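PDB 4BZP: bifunctional enzyme cysn/cysc from Mycobacterium tuberculosis, which catalyses, through its APS kinase (CysC) domain, the ATP-dependent 3'-phosphorylation of adenosine-5'-phosphosulfate in sulfur assimilation. Local coordinates for residues L24-R27 / K28-K32; D42-H46 / G47-D51; T71-D75 / C76-V80; T136-T139 / G140-S143. All coordinates share one frame; numbering follows the deposited sequence.

All four contacts are local, and each is partly buried. Contact 1 is a plain stretch of helix 18-31, regular in its backbone bonds and packed on its inner side against the sheet. Contact 3 turns helix 56-75 into strand 79-82, and it packs against contact 1 where Leu29 CD1 lies 3.7 Å from Leu79 CD1, both residues buried. Contacts 2 and 3 both touch the second subunit, contact 2 through turn carbonyls and charged groups, contact 3 through a histidine and aliphatic side chains. Contact 4, about 33 Å from contact 1 between centres, is an irregular loop held by a carboxylate and waters, largely at the surface apart from Phe138 and Thr139.

Contact 1 of 4, residues L24-R27 / K28-K32; sequences LVER and KLLEK
Lys28 sets CG anti to its carbonyl carbon (chi1 -75°) while Leu24 sets its own CG anti to the backbone N (chi1 -177°), and these two choices lay the lysine methylenes slantwise over the leucine one turn earlier. Lys28 CE comes to 3.9 Å from Leu24 CG, and lower down Lys28 CG rests 3.4 Å from Leu24 O. A bend at the last torsion then turns NZ into a salt bridge with Asp162 of helix 161-173. The next two pairs pack differently: each runs side by side, pointing the same way. Val25 CG1 meets Leu29 CD1 at 3.7 Å, on the side that faces Leu81, Leu79 and Ala36 of the sheet. Glu26 meets Leu30 chiefly through CG, 3.7 Å from Leu30 CD1, while its OE2 accepts a hydrogen bond from Val38 N. Beneath them runs ordinary alpha-helical bonding, four successive amide-to-carbonyl links that include Lys28 N to Leu24 O at 2.9 Å. Between side chains the touching is done by hydrocarbon, while the charged ends of Lys28 and Glu26 reach past it and tie the helix to its neighbours on two sides.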
ATOM      1  N   LEU A  24      20.923  -1.565  -3.172  1.00  6.23           N
ATOM      2  CA  LEU A  24      21.899  -0.907  -4.018  1.00  6.76           C
ATOM      3  C   LEU A  24      21.270  -0.456  -5.317  1.00  6.82           C
ATOM      4  O   LEU A  24      21.553   0.630  -5.823  1.00  6.75           O
ATOM      5  CB  LEU A  24      23.112  -1.791  -4.267  1.00  6.48           C
ATOM      6  CG  LEU A  24      24.206  -1.092  -5.110  1.00  6.66           C
ATOM      7  CD1 LEU A  24      24.637   0.254  -4.570  1.00  7.26           C
ATOM      8  CD2 LEU A  24      25.405  -2.002  -5.167  1.00  7.04           C
ATOM      9  N   VAL A  25      20.367  -1.233  -5.886  1.00  6.49           N
ATOM     10  CA  VAL A  25      19.612  -0.777  -7.043  1.00  6.37           C
ATOM     11  C   VAL A  25      18.817   0.474  -6.691  1.00  7.00           C
ATOM     12  O   VAL A  25      18.819   1.438  -7.457  1.00  7.84           O
ATOM     13  CB  VAL A  25      18.661  -1.869  -7.591  1.00  6.23           C
ATOM     14  CG1 VAL A  25      17.725  -1.330  -8.655  1.00  6.71           C
ATOM     15  CG2 VAL A  25      19.419  -3.053  -8.134  1.00  6.11           C
ATOM     16  N   GLU A  26      18.186   0.484  -5.536  1.00  7.15           N
ATOM     17  CA  GLU A  26      17.442   1.686  -5.131  1.00  7.96           C
ATOM     18  C   GLU A  26      18.371   2.885  -5.107  1.00  9.23           C
ATOM     19  O   GLU A  26      17.987   3.931  -5.635  1.00  9.05           O
ATOM     20  CB  GLU A  26      16.816   1.441  -3.762  1.00  9.07           C
ATOM     21  CG  GLU A  26      15.913   2.602  -3.292  1.00 11.26           C
ATOM     22  CD  GLU A  26      15.464   2.505  -1.838  1.00 13.86           C
ATOM     23  OE1 GLU A  26      16.266   2.145  -0.937  1.00 16.39           O
ATOM     24  OE2 GLU A  26      14.244   2.647  -1.602  1.00 16.80           O
ATOM     25  N   ARG A  27      19.535   2.762  -4.490  1.00  9.41           N
ATOM     26  CA  ARG A  27      20.473   3.890  -4.408  0.50 10.05           C
ATOM     27  C   ARG A  27      20.907   4.317  -5.789  1.00 10.43           C
ATOM     28  O   ARG A  27      20.961   5.539  -6.079  1.00 11.76           O
ATOM     29  CB  ARG A  27      21.668   3.533  -3.531  0.50 10.52           C
ATOM     30  CG  ARG A  27      21.313   3.387  -2.052  0.50 10.82           C
ATOM     31  CD  ARG A  27      22.457   3.318  -1.050  0.50 11.94           C
ATOM     32  NE  ARG A  27      23.217   2.083  -1.197  0.50 12.98           N
ATOM     33  CZ  ARG A  27      22.916   0.941  -0.576  0.50 12.37           C
ATOM     34  NH1 ARG A  27      21.869   0.886   0.232  0.50 13.75           N
ATOM     35  NH2 ARG A  27      23.638  -0.114  -0.779  0.50 11.58           N
ATOM     36  N   LYS A  28      21.286   3.360  -6.635  1.00  9.08           N
ATOM     37  CA  LYS A  28      21.752   3.703  -7.995  1.00  9.75           C
ATOM     38  C   LYS A  28      20.696   4.469  -8.752  1.00 10.98           C
ATOM     39  O   LYS A  28      21.002   5.449  -9.462  1.00 12.41           O
ATOM     40  CB  LYS A  28      22.175   2.465  -8.785  1.00  9.20           C
ATOM     41  CG  LYS A  28      23.511   1.857  -8.379  1.00  9.52           C
ATOM     42  CD  LYS A  28      23.765   0.619  -9.177  1.00 10.23           C
ATOM     43  CE  LYS A  28      25.031  -0.122  -8.818  1.00 10.04           C
ATOM     44  NZ  LYS A  28      26.214   0.709  -9.231  1.00 10.14           N
ATOM     45  N   LEU A  29      19.436   4.079  -8.635  1.00 10.51           N
ATOM     46  CA  LEU A  29      18.331   4.741  -9.334  1.00 11.36           C
ATOM     47  C   LEU A  29      18.009   6.098  -8.728  1.00 12.95           C
ATOM     48  O   LEU A  29      17.791   7.076  -9.468  1.00 14.17           O
ATOM     49  CB  LEU A  29      17.090   3.799  -9.332  1.00 12.12           C
ATOM     50  CG  LEU A  29      17.158   2.531 -10.172  1.00 12.57           C
ATOM     51  CD1 LEU A  29      15.936   1.617 -10.005  1.00 13.72           C
ATOM     52  CD2 LEU A  29      17.350   2.809 -11.663  1.00 14.14           C
ATOM     53  N   LEU A  30      17.986   6.193  -7.423  1.00 14.27           N
ATOM     54  CA  LEU A  30      17.731   7.485  -6.746  1.00 16.70           C
ATOM     55  C   LEU A  30      18.851   8.474  -7.063  1.00 19.00           C
ATOM     56  O   LEU A  30      18.528   9.676  -7.263  1.00 20.67           O
ATOM     57  CB  LEU A  30      17.553   7.299  -5.266  1.00 18.06           C
ATOM     58  CG  LEU A  30      16.252   6.620  -4.800  1.00 19.43           C
ATOM     59  CD1 LEU A  30      16.350   6.322  -3.311  1.00 20.84           C
ATOM     60  CD2 LEU A  30      15.007   7.429  -5.114  1.00 20.41           C
ATOM     61  N   GLU A  31      20.108   8.028  -7.212  1.00 19.49           N
ATOM     62  CA  GLU A  31      21.217   8.919  -7.653  1.00 21.12           C
ATOM     63  C   GLU A  31      20.894   9.574  -9.019  1.00 20.97           C
ATOM     64  O   GLU A  31      21.367  10.699  -9.301  1.00 24.18           O
ATOM     65  CB  GLU A  31      22.556   8.171  -7.828  1.00 22.09           C
ATOM     66  CG  GLU A  31      23.323   7.829  -6.548  1.00 23.12           C
ATOM     67  CD  GLU A  31      24.512   6.892  -6.748  1.00 24.33           C
ATOM     68  OE1 GLU A  31      24.838   6.486  -7.903  1.00 27.57           O
ATOM     69  OE2 GLU A  31      25.136   6.532  -5.714  1.00 29.98           O
ATOM     70  N   LYS A  32      20.165   8.883  -9.881  1.00 19.73           N
ATOM     71  CA  LYS A  32      19.724   9.387 -11.203  1.00 20.84           C
ATOM     72  C   LYS A  32      18.359  10.095 -11.183  1.00 19.35           C
ATOM     73  O   LYS A  32      17.832  10.416 -12.228  1.00 26.01           O
ATOM     74  CB  LYS A  32      19.666   8.264 -12.222  1.00 22.98           C
ATOM     75  CG  LYS A  32      20.938   7.457 -12.356  1.00 27.20           C
ATOM     76  CD  LYS A  32      20.825   6.482 -13.504  1.00 30.45           C
ATOM     77  CE  LYS A  32      21.853   5.348 -13.480  1.00 33.94           C
ATOM     78  NZ  LYS A  32      21.176   4.022 -13.503  1.00 34.44           N
TER

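Contact 2 of 4, residues D42-H46 / G47-D51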
ATOM      1  N   ASP A  42       9.156  -7.282   6.027  1.00 20.60           N
ATOM      2  CA  ASP A  42       9.488  -7.192   7.450  1.00 22.70           C
ATOM      3  C   ASP A  42       9.047  -5.836   8.005  1.00 23.23           C
ATOM      4  O   ASP A  42       8.458  -5.789   9.109  1.00 25.18           O
ATOM      5  CB  ASP A  42      10.977  -7.441   7.705  1.00 25.89           C
ATOM      6  CG  ASP A  42      11.354  -8.917   7.569  1.00 29.63           C
ATOM      7  OD1 ASP A  42      10.448  -9.765   7.425  1.00 34.53           O
ATOM      8  OD2 ASP A  42      12.575  -9.234   7.648  1.00 36.10           O
ATOM      9  N   ASN A  43       9.246  -4.773   7.215  1.00 20.94           N
ATOM     10  CA  ASN A  43       8.799  -3.422   7.538  1.00 22.96           C
ATOM     11  C   ASN A  43       7.242  -3.351   7.631  1.00 21.45           C
ATOM     12  O   ASN A  43       6.688  -2.806   8.574  1.00 26.02           O
ATOM     13  CB  ASN A  43       9.344  -2.414   6.487  1.00 24.79           C
ATOM     14  CG  ASN A  43      10.884  -2.286   6.511  1.00 27.58           C
ATOM     15  OD1 ASN A  43      11.497  -2.391   7.563  1.00 31.18           O
ATOM     16  ND2 ASN A  43      11.498  -2.029   5.354  1.00 25.47           N
ATOM     17  N   LEU A  44       6.575  -3.984   6.709  1.00 20.26           N
ATOM     18  CA  LEU A  44       5.091  -3.920   6.631  1.00 19.57           C
ATOM     19  C   LEU A  44       4.412  -4.698   7.749  1.00 19.52           C
ATOM     20  O   LEU A  44       3.315  -4.399   8.164  1.00 17.10           O
ATOM     21  CB  LEU A  44       4.613  -4.531   5.334  1.00 23.11           C
ATOM     22  CG  LEU A  44       4.715  -3.913   3.940  1.00 25.52           C
ATOM     23  CD1 LEU A  44       3.902  -4.733   2.957  1.00 28.98           C
ATOM     24  CD2 LEU A  44       4.229  -2.488   3.952  1.00 27.14           C
ATOM     25  N   ARG A  45       5.063  -5.740   8.225  1.00 17.62           N
ATOM     26  CA  ARG A  45       4.458  -6.526   9.311  1.00 18.19           C
ATOM     27  C   ARG A  45       4.234  -5.734  10.604  1.00 17.77           C
ATOM     28  O   ARG A  45       3.449  -6.163  11.441  1.00 18.22           O
ATOM     29  CB  ARG A  45       5.272  -7.800   9.571  1.00 19.48           C
ATOM     30  CG  ARG A  45       4.910  -8.904   8.593  1.00 19.81           C
ATOM     31  CD  ARG A  45       5.754 -10.139   8.872  1.00 19.35           C
ATOM     32  NE  ARG A  45       5.346 -11.321   8.121  1.00 17.42           N
ATOM     33  CZ  ARG A  45       4.338 -12.125   8.456  1.00 18.63           C
ATOM     34  NH1 ARG A  45       3.566 -11.850   9.529  1.00 20.30           N
ATOM     35  NH2 ARG A  45       4.115 -13.228   7.743  1.00 17.21           N
ATOM     36  N   HIS A  46       4.890  -4.608  10.760  1.00 23.31           N
ATOM     37  CA  HIS A  46       4.716  -3.792  11.963  1.00 25.23           C
ATOM     38  C   HIS A  46       3.452  -2.879  11.880  1.00 21.38           C
ATOM     39  O   HIS A  46       2.958  -2.381  12.881  1.00 21.38           O
ATOM     40  CB  HIS A  46       5.951  -2.901  12.168  1.00 31.93           C
ATOM     41  CG  HIS A  46       7.247  -3.657  12.175  1.00 40.15           C
ATOM     42  ND1 HIS A  46       7.476  -4.731  13.013  1.00 44.72           N
ATOM     43  CD2 HIS A  46       8.375  -3.502  11.440  1.00 43.56           C
ATOM     44  CE1 HIS A  46       8.690  -5.202  12.794  1.00 46.41           C
ATOM     45  NE2 HIS A  46       9.259  -4.471  11.849  1.00 47.61           N
ATOM     46  N   GLY A  47       2.963  -2.690  10.665  1.00 17.24           N
ATOM     47  CA  GLY A  47       1.872  -1.721  10.373  1.00 13.72           C
ATOM     48  C   GLY A  47       0.764  -2.394   9.586  1.00 10.41           C
ATOM     49  O   GLY A  47      -0.092  -3.054  10.151  1.00 10.32           O
ATOM     50  N   LEU A  48       0.829  -2.299   8.275  1.00 10.27           N
ATOM     51  CA  LEU A  48      -0.188  -2.863   7.391  1.00 10.07           C
ATOM     52  C   LEU A  48      -0.520  -4.297   7.727  1.00 10.14           C
ATOM     53  O   LEU A  48      -1.679  -4.665   7.790  1.00 11.06           O
ATOM     54  CB  LEU A  48       0.246  -2.752   5.936  1.00 10.31           C
ATOM     55  CG  LEU A  48      -0.711  -3.366   4.919  1.00 10.36           C
ATOM     56  CD1 LEU A  48      -2.081  -2.724   4.950  1.00 10.65           C
ATOM     57  CD2 LEU A  48      -0.108  -3.311   3.522  1.00 10.96           C
ATOM     58  N   ASN A  49       0.545  -5.073   7.936  1.00 10.80           N
ATOM     59  CA  ASN A  49       0.416  -6.486   8.142  1.00 12.45           C
ATOM     60  C   ASN A  49       0.548  -6.937   9.579  1.00 14.21           C
ATOM     61  O   ASN A  49       0.841  -8.120   9.843  1.00 14.78           O
ATOM     62  CB  ASN A  49       1.336  -7.225   7.137  1.00 13.94           C
ATOM     63  CG  ASN A  49       0.898  -7.013   5.707  1.00 13.26           C
ATOM     64  OD1 ASN A  49      -0.229  -6.681   5.376  1.00 14.75           O
ATOM     65  ND2 ASN A  49       1.864  -7.272   4.782  1.00 19.82           N
ATOM     66  N   ALA A  50       0.292  -6.036  10.507  1.00 14.32           N
ATOM     67  CA  ALA A  50       0.308  -6.361  11.931  1.00 14.20           C
ATOM     68  C   ALA A  50      -0.663  -7.438  12.344  1.00 15.17           C
ATOM     69  O   ALA A  50      -0.470  -8.028  13.414  1.00 17.38           O
ATOM     70  CB  ALA A  50       0.093  -5.103  12.772  1.00 15.22           C
ATOM     71  N   ASP A  51      -1.716  -7.666  11.590  1.00 13.74           N
ATOM     72  CA  ASP A  51      -2.691  -8.695  11.895  1.00 14.58           C
ATOM     73  C   ASP A  51      -2.176 -10.105  11.593  1.00 16.31           C
ATOM     74  O   ASP A  51      -2.789 -11.089  12.048  1.00 18.89           O
ATOM     75  CB  ASP A  51      -3.970  -8.468  11.129  1.00 14.25           C
ATOM     76  CG  ASP A  51      -3.786  -8.470   9.606  1.00 13.99           C
ATOM     77  OD1 ASP A  51      -2.840  -7.800   9.116  1.00 15.24           O
ATOM     78  OD2 ASP A  51      -4.632  -9.096   8.946  1.00 16.74           O
TER
HETATM   79  O   HOH W   1       2.899  -9.419  11.257  1.00 20.41           O
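Leu44 O takes two backbone hydrogen bonds, from Gly47 N at 3.0 Å and from Asn49 N at 2.9 Å, the donors reaching it from opposite faces of its carbonyl plane. The first closes a type I turn from Leu44 to Gly47. A second type I turn follows at once, with Ala50 N bonded to Gly47 O, and Ala50 CA adds a CH...O contact of 3.2 Å to Arg45 O.

Solvent supplies the other polar link. One water lies at the edge of the Arg45 guanidinium, in its plane, accepting from Arg45 NH1 at 3.1 Å and lying 2.8 Å from Asn49 O, to which it can donate. The same NH1 also bonds Gly53 O, and the guanidinium makes a cation-pi contact with Phe54.

Among side chains, Leu44 and Asn49 run side by side, with Leu44 CD1 3.7 Å from Asn49 ND2. Setting CG anti to the carbonyl carbon (chi1 -65°) lays the Asn49 amide along the leucine, and its OD1 accepts from Arg65. Leu48 CD2 stands more loosely at 4.3 Å from Leu44 CD1.

Gly47 O and Leu48 O both accept from Arg64 of the second subunit. With Leu44 O occupied inside the turn, the double turn after helix 41-44 presents two carbonyls to the second subunit and so contributes hydrogen bonds to the dimer interface.

Contact 3 of 4, residues T71-D75 / C76-V80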
ATOM      1  N   THR A  71       1.948  -3.158  -6.767  1.00  8.78           N
ATOM      2  CA  THR A  71       1.255  -2.667  -7.989  0.50  9.79           C
ATOM      3  C   THR A  71       0.779  -1.286  -7.758  1.00 10.22           C
ATOM      4  O   THR A  71       0.835  -0.448  -8.689  1.00 11.14           O
ATOM      5  CB  THR A  71       0.066  -3.507  -8.511  0.50 10.01           C
ATOM      6  OG1 THR A  71      -0.997  -3.463  -7.548  0.50  9.76           O
ATOM      7  CG2 THR A  71       0.495  -4.907  -8.864  0.50 10.34           C
ATOM      8  N   LEU A  72       0.331  -0.967  -6.559  1.00 10.43           N
ATOM      9  CA  LEU A  72      -0.103   0.402  -6.225  0.50 11.13           C
ATOM     10  C   LEU A  72       1.045   1.398  -6.344  1.00 11.59           C
ATOM     11  O   LEU A  72       0.909   2.466  -6.986  1.00 13.16           O
ATOM     12  CB  LEU A  72      -0.747   0.411  -4.837  0.50 11.70           C
ATOM     13  CG  LEU A  72      -1.079   1.755  -4.198  0.50 11.83           C
ATOM     14  CD1 LEU A  72      -2.066   2.397  -5.109  0.50 12.67           C
ATOM     15  CD2 LEU A  72      -1.624   1.613  -2.784  0.50 12.05           C
ATOM     16  N   LEU A  73       2.196   1.060  -5.770  1.00  9.76           N
ATOM     17  CA  LEU A  73       3.335   1.958  -5.835  1.00  9.87           C
ATOM     18  C   LEU A  73       3.791   2.108  -7.277  1.00  8.87           C
ATOM     19  O   LEU A  73       4.215   3.183  -7.686  1.00  9.11           O
ATOM     20  CB  LEU A  73       4.470   1.471  -4.972  1.00  9.76           C
ATOM     21  CG  LEU A  73       4.259   1.536  -3.458  1.00 11.30           C
ATOM     22  CD1 LEU A  73       5.349   0.750  -2.725  1.00 11.82           C
ATOM     23  CD2 LEU A  73       4.218   3.006  -2.996  1.00 15.72           C
ATOM     24  N   ALA A  74       3.791   1.033  -8.036  1.00  8.56           N
ATOM     25  CA  ALA A  74       4.165   1.117  -9.451  1.00  9.85           C
ATOM     26  C   ALA A  74       3.228   1.981 -10.224  1.00 12.68           C
ATOM     27  O   ALA A  74       3.640   2.780 -11.066  1.00 12.98           O
ATOM     28  CB  ALA A  74       4.228  -0.280 -10.041  1.00  9.83           C
ATOM     29  N   ASP A  75       1.963   1.872  -9.959  1.00 14.58           N
ATOM     30  CA  ASP A  75       0.995   2.695 -10.671  1.00 19.82           C
ATOM     31  C   ASP A  75       1.207   4.187 -10.314  1.00 20.58           C
ATOM     32  O   ASP A  75       0.950   5.046 -11.180  1.00 27.66           O
ATOM     33  CB  ASP A  75      -0.409   2.132 -10.386  1.00 23.39           C
ATOM     34  CG  ASP A  75      -1.456   2.811 -11.183  1.00 27.92           C
ATOM     35  OD1 ASP A  75      -1.533   2.498 -12.397  1.00 34.09           O
ATOM     36  OD2 ASP A  75      -2.147   3.640 -10.565  1.00 27.23           O
ATOM     37  N   CYS A  76       1.713   4.500  -9.116  1.00 19.40           N
ATOM     38  CA  CYS A  76       2.143   5.831  -8.666  1.00 19.03           C
ATOM     39  C   CYS A  76       3.535   6.273  -9.225  1.00 16.77           C
ATOM     40  O   CYS A  76       4.071   7.285  -8.810  1.00 17.43           O
ATOM     41  CB  CYS A  76       2.196   5.881  -7.112  1.00 19.22           C
ATOM     42  SG  CYS A  76       0.609   5.979  -6.375  1.00 29.86           S
ATOM     43  N   GLY A  77       4.141   5.444 -10.080  1.00 13.07           N
ATOM     44  CA  GLY A  77       5.342   5.805 -10.805  1.00 12.05           C
ATOM     45  C   GLY A  77       6.657   5.229 -10.296  1.00 11.28           C
ATOM     46  O   GLY A  77       7.736   5.530 -10.838  1.00 13.89           O
ATOM     47  N   HIS A  78       6.628   4.461  -9.222  1.00  9.61           N
ATOM     48  CA  HIS A  78       7.850   3.969  -8.619  1.00  9.03           C
ATOM     49  C   HIS A  78       8.360   2.657  -9.225  1.00  8.02           C
ATOM     50  O   HIS A  78       7.558   1.831  -9.653  1.00  8.18           O
ATOM     51  CB  HIS A  78       7.619   3.719  -7.119  1.00  9.99           C
ATOM     52  CG  HIS A  78       7.143   4.914  -6.379  1.00 11.96           C
ATOM     53  ND1 HIS A  78       8.013   5.866  -5.904  1.00 15.59           N
ATOM     54  CD2 HIS A  78       5.911   5.294  -6.015  1.00 12.75           C
ATOM     55  CE1 HIS A  78       7.309   6.808  -5.275  1.00 15.47           C
ATOM     56  NE2 HIS A  78       6.033   6.489  -5.354  1.00 14.68           N
ATOM     57  N   LEU A  79       9.681   2.509  -9.179  1.00  7.51           N
ATOM     58  CA  LEU A  79      10.347   1.269  -9.469  1.00  7.47           C
ATOM     59  C   LEU A  79      10.420   0.542  -8.143  1.00  6.96           C
ATOM     60  O   LEU A  79      11.140   0.949  -7.248  1.00  7.64           O
ATOM     61  CB  LEU A  79      11.727   1.510 -10.075  1.00  9.08           C
ATOM     62  CG  LEU A  79      12.472   0.279 -10.619  1.00 11.00           C
ATOM     63  CD1 LEU A  79      12.997  -0.621  -9.530  1.00 12.27           C
ATOM     64  CD2 LEU A  79      11.612  -0.500 -11.592  1.00 12.56           C
ATOM     65  N   VAL A  80       9.627  -0.515  -8.012  1.00  6.13           N
ATOM     66  CA  VAL A  80       9.442  -1.228  -6.742  1.00  5.99           C
ATOM     67  C   VAL A  80      10.352  -2.454  -6.684  1.00  5.76           C
ATOM     68  O   VAL A  80      10.387  -3.214  -7.642  1.00  6.45           O
ATOM     69  CB  VAL A  80       7.991  -1.658  -6.528  1.00  5.99           C
ATOM     70  CG1 VAL A  80       7.764  -2.267  -5.142  1.00  6.62           C
ATOM     71  CG2 VAL A  80       7.049  -0.454  -6.697  1.00  6.58           C
TER
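Gly77 N donates to Ala74 O at 2.9 Å, approaching well above the carbonyl plane, 65° out of it. The longer partner of this bond is His78 N to Leu73 O, 3.1 Å, and the two together, with Gly77 at positive phi (103°), make a Schellman motif that ends helix 56-75. Just before it, Cys76 N still bonds Leu72 O in helical fashion.

Leu73 O also lies at the edge of the His78 ring, in its plane, 3.2 Å from His78 CD2. His78 places CG anti to its own carbonyl carbon (chi1 -57°), which turns the CD2 edge of the imidazole toward Leu73 O. The leucine and histidine side chains then slant past each other, Leu73 CD2 at 4.1 Å from His78 CD2, a van der Waals contact beside the cap. Once the chain has turned, Val80 CG2 packs 3.7 Å from Leu73 CB and comes close to Ala74 as well, while Ala74 CA makes a CH...O contact of 3.5 Å with His78 O.

His78 NE2 is hydrogen-bonded to His78 NE2 of the second subunit, the rings nearly perpendicular, and Leu73 packs on Leu72 of that subunit. A weak hydrogen bond from His78 ND1 to Ser35 OG is a further tie on the ring. A bond between two like nitrogens needs a donor and an acceptor, so the paired imidazoles probably differ in where their protons sit.

Contact 4 of 4, residues T136-T139 / G140-S143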
ATOM      1  N   THR A 136      11.731 -22.670  13.505  1.00 10.58           N
ATOM      2  CA  THR A 136      11.354 -23.852  12.707  1.00 11.11           C
ATOM      3  C   THR A 136      10.599 -23.370  11.435  1.00 10.75           C
ATOM      4  O   THR A 136      10.223 -22.212  11.315  1.00 11.43           O
ATOM      5  CB  THR A 136      10.498 -24.858  13.535  1.00 11.76           C
ATOM      6  OG1 THR A 136       9.330 -24.161  13.946  1.00 11.69           O
ATOM      7  CG2 THR A 136      11.291 -25.346  14.755  1.00 11.77           C
ATOM      8  N   HIS A 137      10.381 -24.312  10.521  1.00 11.92           N
ATOM      9  CA  HIS A 137       9.844 -24.027   9.181  1.00 12.47           C
ATOM     10  C   HIS A 137      10.660 -22.958   8.481  1.00 11.72           C
ATOM     11  O   HIS A 137      10.122 -22.005   7.919  1.00 12.28           O
ATOM     12  CB  HIS A 137       8.388 -23.645   9.294  1.00 14.60           C
ATOM     13  CG  HIS A 137       7.570 -24.785   9.822  1.00 17.07           C
ATOM     14  ND1 HIS A 137       7.065 -25.760   8.996  1.00 21.42           N
ATOM     15  CD2 HIS A 137       7.256 -25.156  11.086  1.00 19.13           C
ATOM     16  CE1 HIS A 137       6.440 -26.673   9.727  1.00 21.86           C
ATOM     17  NE2 HIS A 137       6.551 -26.335  11.002  1.00 19.87           N
ATOM     18  N   PHE A 138      11.973 -23.100   8.611  1.00  9.87           N
ATOM     19  CA  PHE A 138      12.936 -22.168   8.036  1.00  9.46           C
ATOM     20  C   PHE A 138      13.246 -22.672   6.627  1.00  8.93           C
ATOM     21  O   PHE A 138      13.763 -23.794   6.420  1.00  8.30           O
ATOM     22  CB  PHE A 138      14.196 -22.174   8.869  1.00  9.73           C
ATOM     23  CG  PHE A 138      15.215 -21.145   8.469  1.00 11.13           C
ATOM     24  CD1 PHE A 138      16.063 -21.353   7.415  1.00 12.47           C
ATOM     25  CD2 PHE A 138      15.228 -19.964   9.117  1.00 12.62           C
ATOM     26  CE1 PHE A 138      17.011 -20.380   7.093  1.00 13.38           C
ATOM     27  CE2 PHE A 138      16.190 -18.993   8.820  1.00 15.04           C
ATOM     28  CZ  PHE A 138      17.044 -19.219   7.774  1.00 13.26           C
ATOM     29  N   THR A 139      12.939 -21.839   5.624  1.00  8.18           N
ATOM     30  CA  THR A 139      13.104 -22.216   4.219  1.00  8.31           C
ATOM     31  C   THR A 139      14.549 -22.620   3.931  1.00  8.08           C
ATOM     32  O   THR A 139      15.500 -21.938   4.269  1.00  9.81           O
ATOM     33  CB  THR A 139      12.695 -21.044   3.331  1.00  8.32           C
ATOM     34  OG1 THR A 139      11.304 -20.767   3.542  1.00  8.99           O
ATOM     35  CG2 THR A 139      12.929 -21.341   1.902  1.00  9.12           C
ATOM     36  N   GLY A 140      14.708 -23.782   3.314  1.00  9.76           N
ATOM     37  CA  GLY A 140      16.020 -24.330   2.993  1.00 11.76           C
ATOM     38  C   GLY A 140      16.534 -25.346   3.985  1.00 12.85           C
ATOM     39  O   GLY A 140      17.514 -26.068   3.695  1.00 14.75           O
ATOM     40  N   ILE A 141      15.922 -25.399   5.154  1.00 12.78           N
ATOM     41  CA  ILE A 141      16.337 -26.310   6.234  1.00 14.45           C
ATOM     42  C   ILE A 141      15.203 -27.269   6.537  1.00 14.32           C
ATOM     43  O   ILE A 141      15.322 -28.485   6.242  1.00 18.22           O
ATOM     44  CB  ILE A 141      16.784 -25.578   7.488  1.00 14.88           C
ATOM     45  CG1 ILE A 141      18.083 -24.827   7.186  1.00 15.86           C
ATOM     46  CG2 ILE A 141      17.035 -26.591   8.616  1.00 16.14           C
ATOM     47  CD1 ILE A 141      18.487 -23.912   8.273  1.00 15.83           C
ATOM     48  N   ASP A 142      14.106 -26.743   7.035  1.00 13.14           N
ATOM     49  CA  ASP A 142      12.936 -27.621   7.344  1.00 14.20           C
ATOM     50  C   ASP A 142      11.651 -27.105   6.748  1.00 14.20           C
ATOM     51  O   ASP A 142      10.573 -27.364   7.245  1.00 16.17           O
ATOM     52  CB  ASP A 142      12.856 -27.883   8.840  1.00 14.79           C
ATOM     53  CG  ASP A 142      12.510 -26.678   9.613  1.00 16.57           C
ATOM     54  OD1 ASP A 142      13.045 -25.595   9.308  1.00 14.74           O
ATOM     55  OD2 ASP A 142      11.756 -26.765  10.609  1.00 18.04           O
ATOM     56  N   SER A 143      11.758 -26.421   5.602  1.00 11.68           N
ATOM     57  CA  SER A 143      10.652 -26.006   4.797  1.00 11.33           C
ATOM     58  C   SER A 143      11.213 -25.820   3.378  1.00 10.76           C
ATOM     59  O   SER A 143      12.307 -25.335   3.203  1.00 10.47           O
ATOM     60  CB  SER A 143      10.079 -24.677   5.334  1.00 10.67           C
ATOM     61  OG  SER A 143       8.863 -24.352   4.655  1.00 12.99           O
TER
HETATM   62  O   HOH W   2       6.895 -24.954   6.420  1.00 31.92           O
HETATM   63  O   HOH W   3       9.442 -22.641   2.661  1.00 10.00           O
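The loop between helix 126-131 and strand 153-155 folds here into a compact turn, held from inside by the carboxylate of Asp142. Its OD2 accepts from His137 N and its OD1 from Phe138 N, each at 2.8 Å, and both amides meet it from above the carboxylate plane, 37° and 40° out. Asp142 can do this because CG sits between its backbone N and carbonyl carbon (chi1 68°), which swings the group back over the preceding residues.

Phe138 O is the second hub, accepting from Ile141 N and from Asp142 N, both at 3.0 Å. The Ile141 bond closes a type II turn with Gly140 at positive phi, and Gly140 N in turn donates to Ser143 O at 2.9 Å. The Phe138 ring is touched obliquely by Ile141, CD1 to CD1 3.6 Å. The ring also meets Tyr127 edge-to-face and packs on Leu126 and Ala130 of helix 126-131, with Ser14 of the nucleotide pocket beside it.

Ser143 OG joins two waters, one reaching His137 ND1 and the other Thr139 OG1, so water links Ser143 to both His137 and Thr139. His137 O accepts from Arg59. With the Phe138 side chain about 8 Å from ADP at the nearest atoms, this loop is consistent with the lid that covers the substrate site in APS kinases, a type II turn braced by an aspartate, in a P-loop kinase fold.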